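Local coordinates for hypothetical protein (Sus scrofa, PDB 3WOC) that binds heparin and is probably a carbohydrate-binding, jacalin-like lectin, a prostate-derived glycoprotein from boar sperm with a beta-prism fold, at residues T25-S39 and K51-L64. Residues are numbered along the deposited sequence; the frame is centred on the assembly and turned at random.
Sequences TGIRVFVGPVGLIKS and KYGIPGGKAHELIL. With SO4 (sulfate ion), chain G.
Strands 25-31 and 58-63 pair antiparallel, 4.5 Å between axes, with Ile27, Val29 and Val31 facing Leu62, His60 and Lys58 as hydrogen-bonded pairs. The pairing closes one edge of a four-stranded Greek-key sheet, a face of the jacalin-type beta-prism; residues 54-57 lead from the opposite edge strand, 47-53, to this one, and Ile54 N bonds to Lys38 O on the way. Alternation along a strand gives the sheet two unlike faces, as this example illustrates. On one, Ile27 CG2 packs on Leu62 CB; both side chains touch Leu86 of a second sheet, and Leu62 also reaches Phe96 there. Val29 O lies in the plane of the His60 ring, at its edge, and takes a weak hydrogen bond from ND1 (3.3 Å), while His60 CE1 meets Val31 CB at 3.7 Å. The other face carries Arg28, Phe30, Ala59 and Glu61. Arg28 and Glu61 run side by side, and the bend at chi3 (-81°) carries NE to 2.7 Å from Glu61 OE1, which it meets from above the carboxylate plane, in a salt bridge whose second bond, NH2 to the same OE1, is weak. Phe30 is sandwiched: Ala59 CB sits over one ring face, 4.0 Å from the centroid, and the folded Lys51 chain crosses the other, placing NZ 4.9 Å from the centroid in a cation-pi contact. At the type I turn from Gly32 to Gly35, O3 of a sulfate, probably from the crystallisation liquor, accepts a hydrogen bond from Val34 N; Lys38 NZ, also bonded to Tyr125 O, reaches sulfate O4 at 3.0 Å.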
loop_
_atom_site.group_PDB
_atom_site.type_symbol
_atom_site.label_atom_id
_atom_site.label_comp_id
_atom_site.label_asym_id
_atom_site.label_seq_id
_atom_site.Cartn_x
_atom_site.Cartn_y
_atom_site.Cartn_z
ATOM N N THR A 25 -1.228 11.800 -1.103
ATOM C CA THR A 25 -2.506 12.507 -1.029
ATOM C C THR A 25 -3.686 11.556 -1.244
ATOM O O THR A 25 -4.847 11.936 -1.075
ATOM C CB THR A 25 -2.576 13.646 -2.074
ATOM O OG1 THR A 25 -2.336 13.114 -3.382
ATOM C CG2 THR A 25 -1.543 14.726 -1.769
ATOM N N GLY A 26 -3.379 10.318 -1.619
ATOM C CA GLY A 26 -4.397 9.312 -1.884
ATOM C C GLY A 26 -3.815 7.928 -2.075
ATOM O O GLY A 26 -2.610 7.767 -2.286
ATOM N N ILE A 27 -4.685 6.925 -2.009
ATOM C CA ILE A 27 -4.272 5.531 -2.122
ATOM C C ILE A 27 -5.335 4.729 -2.879
ATOM O O ILE A 27 -6.529 4.842 -2.601
ATOM C CB ILE A 27 -3.979 4.921 -0.717
ATOM C CG1 ILE A 27 -2.789 3.944 -0.757
ATOM C CG2 ILE A 27 -5.243 4.340 -0.089
ATOM C CD1 ILE A 27 -3.065 2.571 -1.369
ATOM N N ARG A 28 -4.886 3.934 -3.844
ATOM C CA ARG A 28 -5.777 3.121 -4.660
ATOM C C ARG A 28 -5.445 1.639 -4.504
ATOM O O ARG A 28 -4.330 1.209 -4.801
ATOM C CB ARG A 28 -5.682 3.545 -6.128
ATOM C CG ARG A 28 -6.815 3.057 -7.014
ATOM C CD ARG A 28 -6.659 3.597 -8.429
ATOM N NE ARG A 28 -7.145 4.967 -8.559
ATOM C CZ ARG A 28 -6.891 5.765 -9.592
ATOM N NH1 ARG A 28 -6.137 5.345 -10.602
ATOM N NH2 ARG A 28 -7.390 6.994 -9.614
ATOM N N VAL A 29 -6.418 0.871 -4.023
ATOM C CA VAL A 29 -6.256 -0.568 -3.840
ATOM C C VAL A 29 -7.225 -1.332 -4.746
ATOM O O VAL A 29 -8.428 -1.065 -4.750
ATOM C CB VAL A 29 -6.448 -0.984 -2.359
ATOM C CG1 VAL A 29 -6.423 -2.494 -2.205
ATOM C CG2 VAL A 29 -5.375 -0.355 -1.484
ATOM N N PHE A 30 -6.686 -2.275 -5.516
ATOM C CA PHE A 30 -7.491 -3.110 -6.400
ATOM C C PHE A 30 -7.759 -4.470 -5.764
ATOM O O PHE A 30 -6.829 -5.214 -5.442
ATOM C CB PHE A 30 -6.804 -3.267 -7.756
ATOM C CG PHE A 30 -6.823 -2.019 -8.594
ATOM C CD1 PHE A 30 -7.721 -1.892 -9.651
ATOM C CD2 PHE A 30 -5.944 -0.971 -8.333
ATOM C CE1 PHE A 30 -7.741 -0.739 -10.439
ATOM C CE2 PHE A 30 -5.956 0.186 -9.108
ATOM C CZ PHE A 30 -6.855 0.303 -10.165
ATOM N N VAL A 31 -9.040 -4.776 -5.576
ATOM C CA VAL A 31 -9.469 -6.017 -4.938
ATOM C C VAL A 31 -10.250 -6.884 -5.929
ATOM O O VAL A 31 -11.106 -6.386 -6.668
ATOM C CB VAL A 31 -10.312 -5.732 -3.664
ATOM C CG1 VAL A 31 -10.856 -7.022 -3.053
ATOM C CG2 VAL A 31 -9.484 -4.971 -2.629
ATOM N N GLY A 32 -9.937 -8.179 -5.948
ATOM C CA GLY A 32 -10.625 -9.137 -6.810
ATOM C C GLY A 32 -11.795 -9.808 -6.112
ATOM O O GLY A 32 -11.904 -9.738 -4.884
ATOM N N PRO A 33 -12.683 -10.466 -6.892
ATOM C CA PRO A 33 -13.875 -11.166 -6.387
ATOM C C PRO A 33 -13.650 -12.103 -5.192
ATOM O O PRO A 33 -14.594 -12.366 -4.443
ATOM C CB PRO A 33 -14.361 -11.973 -7.607
ATOM C CG PRO A 33 -13.277 -11.848 -8.646
ATOM C CD PRO A 33 -12.594 -10.557 -8.359
ATOM N N VAL A 34 -12.425 -12.599 -5.016
ATOM C CA VAL A 34 -12.111 -13.497 -3.894
ATOM C C VAL A 34 -11.680 -12.736 -2.630
ATOM O O VAL A 34 -11.584 -13.315 -1.544
ATOM C CB VAL A 34 -11.069 -14.587 -4.274
ATOM C CG1 VAL A 34 -11.569 -15.420 -5.454
ATOM C CG2 VAL A 34 -9.708 -13.971 -4.581
ATOM N N GLY A 35 -11.426 -11.440 -2.784
ATOM C CA GLY A 35 -11.134 -10.569 -1.650
ATOM C C GLY A 35 -9.670 -10.416 -1.277
ATOM O O GLY A 35 -9.352 -10.128 -0.122
ATOM N N LEU A 36 -8.774 -10.614 -2.241
ATOM C CA LEU A 36 -7.354 -10.360 -2.012
ATOM C C LEU A 36 -6.912 -9.087 -2.726
ATOM O O LEU A 36 -7.522 -8.674 -3.715
ATOM C CB LEU A 36 -6.485 -11.566 -2.416
ATOM C CG LEU A 36 -6.388 -12.056 -3.865
ATOM C CD1 LEU A 36 -5.371 -11.260 -4.668
ATOM C CD2 LEU A 36 -6.019 -13.525 -3.886
ATOM N N ILE A 37 -5.847 -8.474 -2.224
ATOM C CA ILE A 37 -5.318 -7.256 -2.825
ATOM C C ILE A 37 -4.400 -7.609 -3.991
ATOM O O ILE A 37 -3.398 -8.291 -3.822
ATOM C CB ILE A 37 -4.639 -6.337 -1.774
ATOM C CG1 ILE A 37 -5.699 -5.825 -0.789
ATOM C CG2 ILE A 37 -3.904 -5.179 -2.459
ATOM C CD1 ILE A 37 -5.156 -5.145 0.448
ATOM N N LYS A 38 -4.772 -7.132 -5.175
ATOM C CA LYS A 38 -4.111 -7.489 -6.425
ATOM C C LYS A 38 -2.989 -6.529 -6.789
ATOM O O LYS A 38 -1.947 -6.947 -7.303
ATOM C CB LYS A 38 -5.130 -7.550 -7.565
ATOM C CG LYS A 38 -6.224 -8.589 -7.371
ATOM C CD LYS A 38 -7.128 -8.693 -8.593
ATOM C CE LYS A 38 -6.398 -9.245 -9.817
ATOM N NZ LYS A 38 -5.978 -10.659 -9.648
ATOM N N SER A 39 -3.216 -5.244 -6.532
ATOM C CA SER A 39 -2.253 -4.194 -6.834
ATOM C C SER A 39 -2.560 -2.938 -6.025
ATOM O O SER A 39 -3.679 -2.773 -5.530
ATOM C CB SER A 39 -2.265 -3.867 -8.330
ATOM O OG SER A 39 -3.551 -3.462 -8.758
ATOM N N LYS A 51 0.989 1.443 -11.599
ATOM C CA LYS A 51 0.267 0.339 -10.974
ATOM C C LYS A 51 1.260 -0.715 -10.505
ATOM O O LYS A 51 2.091 -1.187 -11.285
ATOM C CB LYS A 51 -0.711 -0.289 -11.967
ATOM C CG LYS A 51 -1.610 -1.372 -11.374
ATOM C CD LYS A 51 -3.024 -0.864 -11.124
ATOM C CE LYS A 51 -3.817 -0.741 -12.425
ATOM N NZ LYS A 51 -3.935 -2.039 -13.147
ATOM N N TYR A 52 1.169 -1.083 -9.232
ATOM C CA TYR A 52 2.074 -2.077 -8.670
ATOM C C TYR A 52 1.359 -3.340 -8.213
ATOM O O TYR A 52 0.775 -3.383 -7.132
ATOM C CB TYR A 52 2.925 -1.472 -7.548
ATOM C CG TYR A 52 3.875 -0.402 -8.042
ATOM C CD1 TYR A 52 4.862 -0.702 -8.979
ATOM C CD2 TYR A 52 3.782 0.910 -7.580
ATOM C CE1 TYR A 52 5.732 0.270 -9.437
ATOM C CE2 TYR A 52 4.649 1.893 -8.038
ATOM C CZ TYR A 52 5.623 1.564 -8.965
ATOM O OH TYR A 52 6.490 2.524 -9.427
ATOM N N GLY A 53 1.417 -4.363 -9.061
ATOM C CA GLY A 53 0.852 -5.671 -8.760
ATOM C C GLY A 53 0.302 -6.334 -10.003
ATOM O O GLY A 53 0.766 -6.073 -11.114
ATOM N N ILE A 54 -0.696 -7.193 -9.807
ATOM C CA ILE A 54 -1.325 -7.938 -10.896
ATOM C C ILE A 54 -2.594 -7.223 -11.370
ATOM O O ILE A 54 -3.447 -6.878 -10.549
ATOM C CB ILE A 54 -1.625 -9.417 -10.485
ATOM C CG1 ILE A 54 -0.337 -10.244 -10.456
ATOM C CG2 ILE A 54 -2.621 -10.089 -11.434
ATOM C CD1 ILE A 54 0.394 -10.194 -9.146
ATOM N N PRO A 55 -2.715 -6.996 -12.698
ATOM C CA PRO A 55 -3.888 -6.370 -13.315
ATOM C C PRO A 55 -5.185 -7.089 -12.968
ATOM O O PRO A 55 -5.188 -8.309 -12.793
ATOM C CB PRO A 55 -3.613 -6.512 -14.815
ATOM C CG PRO A 55 -2.139 -6.594 -14.922
ATOM C CD PRO A 55 -1.694 -7.346 -13.706
ATOM N N GLY A 56 -6.271 -6.328 -12.870
ATOM C CA GLY A 56 -7.588 -6.881 -12.565
ATOM C C GLY A 56 -8.155 -6.374 -11.256
ATOM O O GLY A 56 -7.487 -5.644 -10.518
ATOM N N GLY A 57 -9.393 -6.769 -10.969
ATOM C CA GLY A 57 -10.093 -6.338 -9.766
ATOM C C GLY A 57 -10.712 -4.959 -9.918
ATOM O O GLY A 57 -10.562 -4.307 -10.958
ATOM N N LYS A 58 -11.415 -4.520 -8.877
ATOM C CA LYS A 58 -12.044 -3.200 -8.875
ATOM C C LYS A 58 -11.305 -2.218 -7.970
ATOM O O LYS A 58 -10.869 -2.573 -6.874
ATOM C CB LYS A 58 -13.541 -3.278 -8.514
ATOM C CG LYS A 58 -13.933 -4.332 -7.470
ATOM C CD LYS A 58 -14.472 -5.610 -8.127
ATOM C CE LYS A 58 -14.612 -6.760 -7.130
ATOM N NZ LYS A 58 -15.756 -6.574 -6.189
ATOM N N ALA A 59 -11.174 -0.982 -8.446
ATOM C CA ALA A 59 -10.455 0.073 -7.734
ATOM C C ALA A 59 -11.211 0.573 -6.512
ATOM O O ALA A 59 -12.404 0.875 -6.583
ATOM C CB ALA A 59 -10.146 1.235 -8.673
ATOM N N HIS A 60 -10.501 0.644 -5.391
ATOM C CA HIS A 60 -11.004 1.245 -4.164
ATOM C C HIS A 60 -10.037 2.356 -3.777
ATOM O O HIS A 60 -8.821 2.184 -3.891
ATOM C CB HIS A 60 -11.072 0.212 -3.039
ATOM C CG HIS A 60 -11.937 -0.971 -3.345
ATOM N ND1 HIS A 60 -11.569 -1.956 -4.239
ATOM C CD2 HIS A 60 -13.143 -1.342 -2.855
ATOM C CE1 HIS A 60 -12.518 -2.874 -4.295
ATOM N NE2 HIS A 60 -13.483 -2.526 -3.464
ATOM N N GLU A 61 -10.566 3.488 -3.324
ATOM C CA GLU A 61 -9.724 4.638 -3.001
ATOM C C GLU A 61 -9.991 5.236 -1.624
ATOM O O GLU A 61 -11.139 5.328 -1.182
ATOM C CB GLU A 61 -9.879 5.730 -4.059
ATOM C CG GLU A 61 -9.177 5.445 -5.374
ATOM C CD GLU A 61 -9.581 6.406 -6.478
ATOM O OE1 GLU A 61 -9.494 6.017 -7.662
ATOM O OE2 GLU A 61 -9.990 7.546 -6.170
ATOM N N LEU A 62 -8.911 5.622 -0.952
ATOM C CA LEU A 62 -8.980 6.555 0.160
ATOM C C LEU A 62 -8.330 7.843 -0.313
ATOM O O LEU A 62 -7.143 7.862 -0.641
ATOM C CB LEU A 62 -8.266 6.017 1.405
ATOM C CG LEU A 62 -8.046 6.989 2.578
ATOM C CD1 LEU A 62 -9.357 7.416 3.240
ATOM C CD2 LEU A 62 -7.093 6.399 3.609
ATOM N N ILE A 63 -9.117 8.912 -0.372
ATOM C CA ILE A 63 -8.597 10.215 -0.763
ATOM C C ILE A 63 -8.361 11.050 0.489
ATOM O O ILE A 63 -9.285 11.314 1.263
ATOM C CB ILE A 63 -9.521 10.942 -1.783
ATOM C CG1 ILE A 63 -9.789 10.057 -3.016
ATOM C CG2 ILE A 63 -8.933 12.296 -2.188
ATOM C CD1 ILE A 63 -8.540 9.576 -3.767
ATOM N N LEU A 64 -7.106 11.438 0.687
ATOM C CA LEU A 64 -6.698 12.176 1.873
ATOM C C LEU A 64 -7.050 13.658 1.763
ATOM O O LEU A 64 -6.843 14.276 0.714
ATOM C CB LEU A 64 -5.196 11.992 2.120
ATOM C CG LEU A 64 -4.682 10.897 3.075
ATOM C CD1 LEU A 64 -5.713 9.824 3.405
ATOM C CD2 LEU A 64 -3.405 10.270 2.530
HETATM S S SO4 G . -8.869 -12.479 -7.821
HETATM O O1 SO4 G . -8.332 -13.819 -8.056
HETATM O O2 SO4 G . -8.120 -11.842 -6.747
HETATM O O3 SO4 G . -10.269 -12.565 -7.428
HETATM O O4 SO4 G . -8.751 -11.684 -9.040
#